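Cyclin homolog (Herpesvirus saimiri, PDB 2F2C) is a virus-encoded cyclin of the D subfamily that may contribute to cellular transformation and rapid T-cell proliferation during latent herpesvirus infection. Local coordinates at residues 52-56 and 77-81; 106-110 and 148-154; 159-163 and 223-228. All coordinates share one frame; numbering follows the deposited sequence.

Interaction 1 of 3, residues 52-56 and 77-81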
ATOM      1  N   ARG A  52     -13.746  19.525  17.000  1.00 69.05           N
ATOM      2  CA  ARG A  52     -12.960  18.382  16.563  1.00 68.57           C
ATOM      3  C   ARG A  52     -13.229  17.130  17.424  1.00 68.60           C
ATOM      4  O   ARG A  52     -13.516  16.056  16.878  1.00 68.46           O
ATOM      5  CB  ARG A  52     -11.473  18.730  16.548  1.00 68.55           C
ATOM      6  CG  ARG A  52     -10.588  17.702  15.849  1.00 68.45           C
ATOM      7  CD  ARG A  52      -9.129  18.083  15.853  1.00 67.88           C
ATOM      8  NE  ARG A  52      -8.256  17.025  15.355  1.00 65.79           N
ATOM      9  CZ  ARG A  52      -7.510  16.235  16.119  1.00 65.22           C
ATOM     10  NH1 ARG A  52      -7.541  16.352  17.441  1.00 64.36           N
ATOM     11  NH2 ARG A  52      -6.733  15.313  15.555  1.00 64.92           N
ATOM     12  N   THR A  53     -13.173  17.276  18.751  1.00 68.09           N
ATOM     13  CA  THR A  53     -13.319  16.127  19.657  1.00 67.94           C
ATOM     14  C   THR A  53     -14.650  15.365  19.516  1.00 67.55           C
ATOM     15  O   THR A  53     -14.674  14.131  19.591  1.00 67.54           O
ATOM     16  CB  THR A  53     -13.111  16.535  21.135  1.00 68.24           C
ATOM     17  OG1 THR A  53     -12.026  17.463  21.251  1.00 69.21           O
ATOM     18  CG2 THR A  53     -12.648  15.331  21.961  1.00 67.60           C
ATOM     19  N   ILE A  54     -15.748  16.098  19.337  1.00 66.88           N
ATOM     20  CA  ILE A  54     -17.051  15.485  19.078  1.00 66.30           C
ATOM     21  C   ILE A  54     -17.042  14.716  17.725  1.00 66.71           C
ATOM     22  O   ILE A  54     -17.424  13.545  17.657  1.00 66.56           O
ATOM     23  CB  ILE A  54     -18.169  16.561  19.163  1.00 65.79           C
ATOM     24  CG1 ILE A  54     -18.323  17.049  20.622  1.00 65.90           C
ATOM     25  CG2 ILE A  54     -19.488  16.009  18.690  1.00 65.24           C
ATOM     26  CD1 ILE A  54     -18.830  18.482  20.801  1.00 62.80           C
ATOM     27  N   LEU A  55     -16.551  15.364  16.670  1.00 66.73           N
ATOM     28  CA  LEU A  55     -16.590  14.806  15.336  1.00 66.86           C
ATOM     29  C   LEU A  55     -15.721  13.571  15.218  1.00 67.39           C
ATOM     30  O   LEU A  55     -16.086  12.603  14.547  1.00 67.77           O
ATOM     31  CB  LEU A  55     -16.140  15.845  14.333  1.00 66.64           C
ATOM     32  CG  LEU A  55     -15.876  15.341  12.926  1.00 66.77           C
ATOM     33  CD1 LEU A  55     -17.183  15.047  12.215  1.00 66.11           C
ATOM     34  CD2 LEU A  55     -15.045  16.391  12.182  1.00 67.76           C
ATOM     35  N   LEU A  56     -14.563  13.602  15.865  1.00 67.69           N
ATOM     36  CA  LEU A  56     -13.680  12.450  15.855  1.00 67.58           C
ATOM     37  C   LEU A  56     -14.237  11.319  16.713  1.00 67.90           C
ATOM     38  O   LEU A  56     -13.960  10.151  16.436  1.00 68.52           O
ATOM     39  CB  LEU A  56     -12.270  12.833  16.290  1.00 67.25           C
ATOM     40  CG  LEU A  56     -11.458  13.698  15.320  1.00 67.12           C
ATOM     41  CD1 LEU A  56     -10.035  13.831  15.848  1.00 64.92           C
ATOM     42  CD2 LEU A  56     -11.445  13.103  13.898  1.00 67.08           C
ATOM     43  N   VAL A  77      -8.351  10.572  10.231  1.00 69.11           N
ATOM     44  CA  VAL A  77      -7.999  11.737  11.052  1.00 68.92           C
ATOM     45  C   VAL A  77      -6.933  12.593  10.355  1.00 69.30           C
ATOM     46  O   VAL A  77      -7.013  13.825  10.301  1.00 69.15           O
ATOM     47  CB  VAL A  77      -7.474  11.306  12.429  1.00 68.60           C
ATOM     48  CG1 VAL A  77      -6.923  12.478  13.193  1.00 68.13           C
ATOM     49  CG2 VAL A  77      -8.578  10.674  13.250  1.00 70.56           C
ATOM     50  N   SER A  78      -5.926  11.916   9.816  1.00 69.90           N
ATOM     51  CA  SER A  78      -4.865  12.557   9.102  1.00 69.65           C
ATOM     52  C   SER A  78      -5.435  13.349   7.954  1.00 69.56           C
ATOM     53  O   SER A  78      -5.140  14.544   7.829  1.00 69.99           O
ATOM     54  CB  SER A  78      -3.913  11.517   8.573  1.00 69.80           C
ATOM     55  OG  SER A  78      -2.838  12.162   7.922  1.00 72.44           O
ATOM     56  N   ILE A  79      -6.271  12.703   7.135  1.00 69.16           N
ATOM     57  CA  ILE A  79      -6.881  13.369   5.975  1.00 68.66           C
ATOM     58  C   ILE A  79      -7.636  14.609   6.409  1.00 68.80           C
ATOM     59  O   ILE A  79      -7.524  15.653   5.768  1.00 68.18           O
ATOM     60  CB  ILE A  79      -7.822  12.428   5.195  1.00 68.58           C
ATOM     61  CG1 ILE A  79      -7.035  11.387   4.397  1.00 67.41           C
ATOM     62  CG2 ILE A  79      -8.700  13.211   4.231  1.00 68.24           C
ATOM     63  CD1 ILE A  79      -7.923  10.328   3.809  1.00 65.51           C
ATOM     64  N   LEU A  80      -8.379  14.487   7.510  1.00 69.53           N
ATOM     65  CA  LEU A  80      -9.208  15.580   8.034  1.00 69.98           C
ATOM     66  C   LEU A  80      -8.352  16.789   8.370  1.00 70.20           C
ATOM     67  O   LEU A  80      -8.603  17.872   7.842  1.00 70.16           O
ATOM     68  CB  LEU A  80     -10.037  15.138   9.245  1.00 69.92           C
ATOM     69  CG  LEU A  80     -10.652  16.246  10.126  1.00 71.19           C
ATOM     70  CD1 LEU A  80     -11.855  16.921   9.449  1.00 71.91           C
ATOM     71  CD2 LEU A  80     -11.042  15.744  11.524  1.00 70.17           C
ATOM     72  N   ASP A  81      -7.332  16.604   9.209  1.00 70.71           N
ATOM     73  CA  ASP A  81      -6.440  17.721   9.582  1.00 71.38           C
ATOM     74  C   ASP A  81      -5.766  18.366   8.373  1.00 71.36           C
ATOM     75  O   ASP A  81      -5.909  19.572   8.156  1.00 71.30           O
ATOM     76  CB  ASP A  81      -5.393  17.295  10.616  1.00 71.57           C
ATOM     77  CG  ASP A  81      -6.016  16.884  11.939  1.00 73.46           C
ATOM     78  OD1 ASP A  81      -7.101  17.416  12.284  1.00 72.75           O
ATOM     79  OD2 ASP A  81      -5.490  16.023  12.693  1.00 75.97           O
TER

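Interaction 2 of 3, residues 106-110 and 148-154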
ATOM      1  N   SER A 106     -11.577   4.616   4.442  1.00 65.09           N
ATOM      2  CA  SER A 106     -12.028   3.247   4.346  1.00 65.81           C
ATOM      3  C   SER A 106     -11.735   2.700   2.951  1.00 66.36           C
ATOM      4  O   SER A 106     -11.360   1.542   2.789  1.00 66.11           O
ATOM      5  CB  SER A 106     -13.512   3.155   4.652  1.00 65.96           C
ATOM      6  OG  SER A 106     -14.273   3.511   3.517  1.00 66.55           O
ATOM      7  N   LYS A 107     -11.882   3.556   1.950  1.00 67.05           N
ATOM      8  CA  LYS A 107     -11.578   3.184   0.593  1.00 67.62           C
ATOM      9  C   LYS A 107     -10.114   2.823   0.407  1.00 68.25           C
ATOM     10  O   LYS A 107      -9.774   2.108  -0.532  1.00 68.88           O
ATOM     11  CB  LYS A 107     -11.972   4.298  -0.373  1.00 67.55           C
ATOM     12  CG  LYS A 107     -13.419   4.245  -0.824  1.00 67.46           C
ATOM     13  CD  LYS A 107     -13.650   5.245  -1.942  1.00 67.30           C
ATOM     14  CE  LYS A 107     -15.110   5.435  -2.242  1.00 66.36           C
ATOM     15  NZ  LYS A 107     -15.246   6.467  -3.289  1.00 66.74           N
ATOM     16  N   ILE A 108      -9.238   3.301   1.283  1.00 68.98           N
ATOM     17  CA  ILE A 108      -7.795   3.035   1.089  1.00 69.37           C
ATOM     18  C   ILE A 108      -7.252   1.947   2.020  1.00 69.63           C
ATOM     19  O   ILE A 108      -6.469   1.117   1.570  1.00 69.56           O
ATOM     20  CB  ILE A 108      -6.936   4.334   1.223  1.00 69.43           C
ATOM     21  CG1 ILE A 108      -7.330   5.342   0.151  1.00 69.22           C
ATOM     22  CG2 ILE A 108      -5.435   4.014   1.155  1.00 67.55           C
ATOM     23  CD1 ILE A 108      -6.796   6.732   0.417  1.00 70.00           C
ATOM     24  N   ARG A 109      -7.653   1.956   3.296  1.00 69.20           N
ATOM     25  CA  ARG A 109      -7.036   1.066   4.272  1.00 69.60           C
ATOM     26  C   ARG A 109      -7.886  -0.130   4.703  1.00 70.30           C
ATOM     27  O   ARG A 109      -7.593  -0.763   5.716  1.00 70.67           O
ATOM     28  CB  ARG A 109      -6.592   1.854   5.507  1.00 69.50           C
ATOM     29  CG  ARG A 109      -5.306   2.690   5.332  1.00 69.82           C
ATOM     30  CD  ARG A 109      -4.000   1.881   5.255  1.00 67.07           C
ATOM     31  NE  ARG A 109      -2.852   2.785   5.242  1.00 67.68           N
ATOM     32  CZ  ARG A 109      -1.886   2.810   6.164  1.00 67.52           C
ATOM     33  NH1 ARG A 109      -1.904   1.972   7.177  1.00 67.69           N
ATOM     34  NH2 ARG A 109      -0.888   3.675   6.074  1.00 67.55           N
ATOM     35  N   THR A 110      -8.925  -0.452   3.939  1.00 70.95           N
ATOM     36  CA  THR A 110      -9.846  -1.524   4.323  1.00 71.74           C
ATOM     37  C   THR A 110     -10.453  -2.246   3.107  1.00 72.03           C
ATOM     38  O   THR A 110     -10.542  -1.695   2.008  1.00 72.05           O
ATOM     39  CB  THR A 110     -10.939  -0.973   5.294  1.00 71.93           C
ATOM     40  OG1 THR A 110     -11.156  -1.892   6.377  1.00 71.42           O
ATOM     41  CG2 THR A 110     -12.300  -0.861   4.608  1.00 72.51           C
ATOM     42  N   GLU A 148      -2.521   9.194   1.473  1.00 70.39           N
ATOM     43  CA  GLU A 148      -1.763   8.325   2.377  1.00 70.24           C
ATOM     44  C   GLU A 148      -0.865   9.129   3.355  1.00 70.07           C
ATOM     45  O   GLU A 148      -0.675  10.350   3.180  1.00 69.83           O
ATOM     46  CB  GLU A 148      -0.940   7.358   1.519  1.00 70.23           C
ATOM     47  CG  GLU A 148      -0.596   6.026   2.150  1.00 71.73           C
ATOM     48  CD  GLU A 148      -1.787   5.338   2.818  1.00 73.48           C
ATOM     49  OE1 GLU A 148      -2.056   5.605   4.032  1.00 71.31           O
ATOM     50  OE2 GLU A 148      -2.429   4.501   2.132  1.00 73.21           O
ATOM     51  N   ALA A 149      -0.336   8.446   4.378  1.00 69.86           N
ATOM     52  CA  ALA A 149       0.490   9.057   5.451  1.00 70.22           C
ATOM     53  C   ALA A 149       1.030   8.020   6.432  1.00 70.32           C
ATOM     54  O   ALA A 149       0.456   6.955   6.592  1.00 70.82           O
ATOM     55  CB  ALA A 149      -0.304  10.107   6.229  1.00 69.93           C
ATOM     56  N   VAL A 150       2.126   8.321   7.110  1.00 70.62           N
ATOM     57  CA  VAL A 150       2.538   7.428   8.180  1.00 71.09           C
ATOM     58  C   VAL A 150       1.530   7.533   9.351  1.00 71.50           C
ATOM     59  O   VAL A 150       1.293   8.619   9.871  1.00 71.55           O
ATOM     60  CB  VAL A 150       3.963   7.709   8.659  1.00 70.75           C
ATOM     61  CG1 VAL A 150       4.237   6.932   9.934  1.00 71.25           C
ATOM     62  CG2 VAL A 150       4.955   7.315   7.605  1.00 69.82           C
ATOM     63  N   LEU A 151       0.933   6.406   9.732  1.00 71.68           N
ATOM     64  CA  LEU A 151      -0.058   6.377  10.806  1.00 72.07           C
ATOM     65  C   LEU A 151       0.567   5.853  12.071  1.00 72.38           C
ATOM     66  O   LEU A 151       1.324   4.875  12.022  1.00 72.59           O
ATOM     67  CB  LEU A 151      -1.200   5.434  10.446  1.00 71.90           C
ATOM     68  CG  LEU A 151      -1.880   5.750   9.139  1.00 71.90           C
ATOM     69  CD1 LEU A 151      -3.014   4.767   8.907  1.00 70.72           C
ATOM     70  CD2 LEU A 151      -2.388   7.169   9.243  1.00 72.16           C
ATOM     71  N   ALA A 152       0.215   6.453  13.205  1.00 72.25           N
ATOM     72  CA  ALA A 152       0.731   5.991  14.489  1.00 72.72           C
ATOM     73  C   ALA A 152       0.707   4.475  14.443  1.00 73.02           C
ATOM     74  O   ALA A 152       1.593   3.782  14.929  1.00 73.81           O
ATOM     75  CB  ALA A 152      -0.132   6.494  15.622  1.00 71.94           C
ATOM     76  N   THR A 153      -0.300   3.964  13.775  1.00 72.96           N
ATOM     77  CA  THR A 153      -0.620   2.590  13.897  1.00 72.87           C
ATOM     78  C   THR A 153       0.289   1.685  13.063  1.00 73.05           C
ATOM     79  O   THR A 153       0.359   0.486  13.318  1.00 73.34           O
ATOM     80  CB  THR A 153      -2.112   2.443  13.617  1.00 72.42           C
ATOM     81  OG1 THR A 153      -2.618   1.418  14.460  1.00 74.13           O
ATOM     82  CG2 THR A 153      -2.379   1.978  12.243  1.00 71.28           C
ATOM     83  N   ASP A 154       1.009   2.269  12.101  1.00 73.08           N
ATOM     84  CA  ASP A 154       1.927   1.518  11.244  1.00 73.02           C
ATOM     85  C   ASP A 154       3.190   1.119  12.009  1.00 73.00           C
ATOM     86  O   ASP A 154       3.939   0.230  11.568  1.00 73.60           O
ATOM     87  CB  ASP A 154       2.386   2.341  10.034  1.00 73.39           C
ATOM     88  CG  ASP A 154       1.251   2.758   9.089  1.00 75.04           C
ATOM     89  OD1 ASP A 154       0.470   1.893   8.600  1.00 73.62           O
ATOM     90  OD2 ASP A 154       1.128   3.963   8.722  1.00 77.23           O
TER

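Interaction 3 of 3, residues 159-163 and 223-228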
ATOM      1  N   LEU A 159       8.065  -1.755  15.942  1.00 71.86           N
ATOM      2  CA  LEU A 159       8.567  -1.469  17.292  1.00 71.82           C
ATOM      3  C   LEU A 159       8.680  -2.737  18.123  1.00 71.93           C
ATOM      4  O   LEU A 159       9.728  -2.956  18.760  1.00 71.87           O
ATOM      5  CB  LEU A 159       7.732  -0.409  18.026  1.00 71.88           C
ATOM      6  CG  LEU A 159       7.824   1.007  17.464  1.00 71.40           C
ATOM      7  CD1 LEU A 159       7.044   1.962  18.332  1.00 71.86           C
ATOM      8  CD2 LEU A 159       9.275   1.432  17.345  1.00 70.06           C
ATOM      9  N   CYS A 160       7.621  -3.563  18.098  1.00 71.44           N
ATOM     10  CA  CYS A 160       7.629  -4.879  18.766  1.00 71.73           C
ATOM     11  C   CYS A 160       8.821  -5.753  18.383  1.00 71.27           C
ATOM     12  O   CYS A 160       9.467  -6.333  19.251  1.00 71.04           O
ATOM     13  CB  CYS A 160       6.349  -5.661  18.468  1.00 72.19           C
ATOM     14  SG  CYS A 160       4.884  -5.006  19.258  1.00 74.22           S
ATOM     15  N   ASN A 161       9.082  -5.860  17.081  1.00 71.12           N
ATOM     16  CA  ASN A 161      10.224  -6.609  16.577  1.00 71.14           C
ATOM     17  C   ASN A 161      11.557  -6.030  17.046  1.00 70.89           C
ATOM     18  O   ASN A 161      12.419  -6.766  17.514  1.00 71.21           O
ATOM     19  CB  ASN A 161      10.201  -6.680  15.053  1.00 71.36           C
ATOM     20  CG  ASN A 161      11.396  -7.411  14.499  1.00 71.71           C
ATOM     21  OD1 ASN A 161      11.460  -8.640  14.535  1.00 73.31           O
ATOM     22  ND2 ASN A 161      12.364  -6.662  14.005  1.00 72.55           N
ATOM     23  N   ALA A 162      11.719  -4.715  16.933  1.00 70.43           N
ATOM     24  CA  ALA A 162      12.938  -4.061  17.394  1.00 70.07           C
ATOM     25  C   ALA A 162      13.185  -4.154  18.920  1.00 70.12           C
ATOM     26  O   ALA A 162      14.334  -4.285  19.363  1.00 69.78           O
ATOM     27  CB  ALA A 162      12.967  -2.635  16.916  1.00 70.05           C
ATOM     28  N   LEU A 163      12.128  -4.107  19.732  1.00 70.20           N
ATOM     29  CA  LEU A 163      12.301  -4.326  21.178  1.00 70.46           C
ATOM     30  C   LEU A 163      12.443  -5.804  21.493  1.00 70.70           C
ATOM     31  O   LEU A 163      12.351  -6.201  22.657  1.00 70.19           O
ATOM     32  CB  LEU A 163      11.137  -3.768  21.984  1.00 70.46           C
ATOM     33  CG  LEU A 163      10.769  -2.296  21.831  1.00 71.12           C
ATOM     34  CD1 LEU A 163       9.263  -2.166  22.024  1.00 71.70           C
ATOM     35  CD2 LEU A 163      11.547  -1.388  22.773  1.00 69.86           C
ATOM     36  N   ASP A 223      15.031   1.677  25.703  1.00 73.42           N
ATOM     37  CA  ASP A 223      15.145   1.185  24.327  1.00 73.16           C
ATOM     38  C   ASP A 223      14.359   2.020  23.310  1.00 72.38           C
ATOM     39  O   ASP A 223      14.902   2.420  22.284  1.00 72.52           O
ATOM     40  CB  ASP A 223      14.729  -0.288  24.234  1.00 73.51           C
ATOM     41  CG  ASP A 223      15.772  -1.231  24.812  1.00 74.65           C
ATOM     42  OD1 ASP A 223      16.043  -2.269  24.166  1.00 77.71           O
ATOM     43  OD2 ASP A 223      16.365  -1.033  25.895  1.00 74.14           O
ATOM     44  N   LEU A 224      13.087   2.283  23.578  1.00 71.12           N
ATOM     45  CA  LEU A 224      12.309   3.074  22.640  1.00 70.15           C
ATOM     46  C   LEU A 224      13.014   4.399  22.394  1.00 69.58           C
ATOM     47  O   LEU A 224      12.992   4.941  21.292  1.00 69.42           O
ATOM     48  CB  LEU A 224      10.893   3.295  23.159  1.00 69.95           C
ATOM     49  CG  LEU A 224       9.968   2.083  23.130  1.00 69.30           C
ATOM     50  CD1 LEU A 224       8.709   2.411  23.901  1.00 68.05           C
ATOM     51  CD2 LEU A 224       9.659   1.684  21.697  1.00 68.18           C
ATOM     52  N   SER A 225      13.655   4.898  23.441  1.00 69.21           N
ATOM     53  CA  SER A 225      14.418   6.130  23.393  1.00 68.79           C
ATOM     54  C   SER A 225      15.490   6.028  22.303  1.00 68.51           C
ATOM     55  O   SER A 225      15.661   6.939  21.498  1.00 68.30           O
ATOM     56  CB  SER A 225      15.049   6.355  24.752  1.00 68.44           C
ATOM     57  OG  SER A 225      15.663   7.618  24.832  1.00 70.27           O
ATOM     58  N   SER A 226      16.170   4.889  22.258  1.00 68.21           N
ATOM     59  CA  SER A 226      17.212   4.654  21.267  1.00 68.02           C
ATOM     60  C   SER A 226      16.657   4.303  19.891  1.00 67.96           C
ATOM     61  O   SER A 226      17.173   4.768  18.891  1.00 68.40           O
ATOM     62  CB  SER A 226      18.173   3.562  21.743  1.00 67.89           C
ATOM     63  OG  SER A 226      18.265   3.573  23.154  1.00 67.80           O
ATOM     64  N   ILE A 227      15.626   3.470  19.830  1.00 67.99           N
ATOM     65  CA  ILE A 227      14.988   3.130  18.550  1.00 67.65           C
ATOM     66  C   ILE A 227      14.460   4.380  17.845  1.00 67.46           C
ATOM     67  O   ILE A 227      14.796   4.636  16.702  1.00 67.46           O
ATOM     68  CB  ILE A 227      13.840   2.126  18.759  1.00 67.61           C
ATOM     69  CG1 ILE A 227      14.356   0.818  19.365  1.00 67.49           C
ATOM     70  CG2 ILE A 227      13.107   1.881  17.457  1.00 67.41           C
ATOM     71  CD1 ILE A 227      15.445   0.172  18.560  1.00 67.66           C
ATOM     72  N   LEU A 228      13.649   5.161  18.553  1.00 67.28           N
ATOM     73  CA  LEU A 228      12.984   6.309  17.965  1.00 67.01           C
ATOM     74  C   LEU A 228      13.909   7.511  17.829  1.00 67.26           C
ATOM     75  O   LEU A 228      13.756   8.292  16.883  1.00 68.05           O
ATOM     76  CB  LEU A 228      11.715   6.660  18.750  1.00 66.78           C
ATOM     77  CG  LEU A 228      10.686   5.524  18.741  1.00 66.38           C
ATOM     78  CD1 LEU A 228       9.666   5.705  19.802  1.00 66.28           C
ATOM     79  CD2 LEU A 228      10.016   5.421  17.395  1.00 66.82           C
TER

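Interaction 1 of 3, residues 52-56 and 77-81
Leu56 and Leu80 make the tight part of this contact. Leu56 CD2 lies 3.6 Å from Leu80 CD2 and 3.8 Å from Val77 CG2, with the Leu56 side chain crossing Val77 at about a right angle. Leu55 then meets Leu80 tip to tip through their CD2 methyls. The axes of the two short helical segments stay 12.4 Å apart, at 143° between their directions, so only side-chain ends bridge the gap.

The polar end is looser. Arg52 holds its chain extended from CG to NE (chi2 180°, chi3 172°), which carries the guanidinium across to Asp81. Arg52 NH2 donates to the syn lone pair of Asp81 OD2 at 3.2 Å, the oxygen lying tilted out of the guanidinium plane, while the bond from Arg52 NE to Asp81 OD1 is weak. Leu56 CD1 sits over the centre of one guanidinium face, and Trp41 NE1 donates to Asp81 OD1, a second hold on the carboxylate. This is the arginine-aspartate pair familiar from the cyclin box. Ile54, on the far side of its helix, is exposed.

Helix 94-109 closes the apolar side: Leu55 rests on Leu94, and Leu80 on Ile97 and Cys101.

Interaction 2 of 3, residues 106-110 and 148-154
Arg109 meets Glu148 and Asp154 together, and the ionic bonds dominate this contact. The arginine grips Glu148 side-on: NE at 3.2 Å and NH2 at 3.0 Å both donate to the single oxygen OE1, and both reach it from the same face of the carboxylate plane. That plane is turned 50° from the guanidinium. Asp154 takes another part of the guanidinium rim. Here Arg109 NH1 donates to Asp154 OD1 at 2.8 Å, nearly straight at 160°, close to the guanidinium plane and on the syn side of the carboxylate oxygen; weak bonds run from Arg109 NH2 to both Asp154 oxygens. A chain bent at chi2 (-72°) swings the arginine over to the two acids. With two carboxylates around one buried guanidinium, the positive charge is probably well stabilised.

Backbone N-H groups also hold the acids. Leu151 N donates to Asp154 OD2 at 2.7 Å, meeting it on the anti side, and Ala149 N makes a weak bond to Glu148 OE1. Each carboxylate is thus tied, Glu148 only weakly, to the loop it belongs to as well as to the arginine.

Van der Waals contact is slighter. Leu151 CD1 lies 3.4 Å above one face of the Arg109 guanidinium, offset toward its rim, while the Ile108 CG2 methyl lies against Glu148 OE2 as the two side chains pass in opposite directions.

Another protein chain packs on Ile108, Arg109 and Glu148. Beside them, Lys107 NZ pairs with Glu136 and bonds to that chain's backbone, a lysine-glutamate pair known from cyclin-kinase interfaces. The whole is a buried salt-bridge network, pinning the end of helix 94-109 in the N-terminal cyclin domain to the loop between helices 129-142 and 156-162.

Interaction 3 of 3, residues 159-163 and 223-228
Leu163 and Leu224 cross at about a right angle, and the geometry of the contact is easiest to follow from this pair. CD2 of Leu163 comes within 3.8 Å of CD2 of Leu224, with CD1 of Leu163 touching the same Leu224 methyl from its other branch. Leu163 is the first residue after helix 156-162 to leave helical geometry. Its CD2 also reaches obliquely over the start of the aspartate side chain, 3.7 Å from Asp223 CB, so that only the methylene of the acid is used.

Leu159, one turn earlier, runs antiparallel to Ile227: the two side chains slide past each other, CD2 of Leu159 lying 3.9 Å from CG2 of Ile227. The same CD2 meets Leu228 CD2 with the chains crossed at about a right angle, while the other branch, CD1, stands 4.3 Å from Leu224 CD2. The Ile227 chain is bent at chi2 (-56°), which brings its CD1 toward Ala162 CB.

Helix 195-208 adds further contacts, Leu159 touching Cys199, and Leu224 touching Ala200 and Leu204.

No hydrogen bond or salt bridge crosses between the two segments. Their association therefore rests on dispersion and on the burial of leucine and isoleucine methyls, though this is incomplete, since Ile227 is partly exposed and Asp223 exposed, and the relative placement of the helices is probably governed here more by side-chain shape than by directional bonds.

The three contacts follow one another along the chain, each closing before the next opens. Interactions 1 and 2 are neighbours, with centres 14 Å apart: they meet where Ser78 packs on Ala149, and helices 72-83 and 94-109, which carry one segment of each, are consecutive. Interaction 3 lies on the opposite side of the chain's centre from interaction 1, their centres 28 Å apart, and belongs to the viral cyclin family region. Interaction 2 stands between, its centre 21 Å from that of interaction 3. One contact thus works within the N-terminal cyclin domain, one within the later region, and interaction 2 ties the two together beside the partner protein.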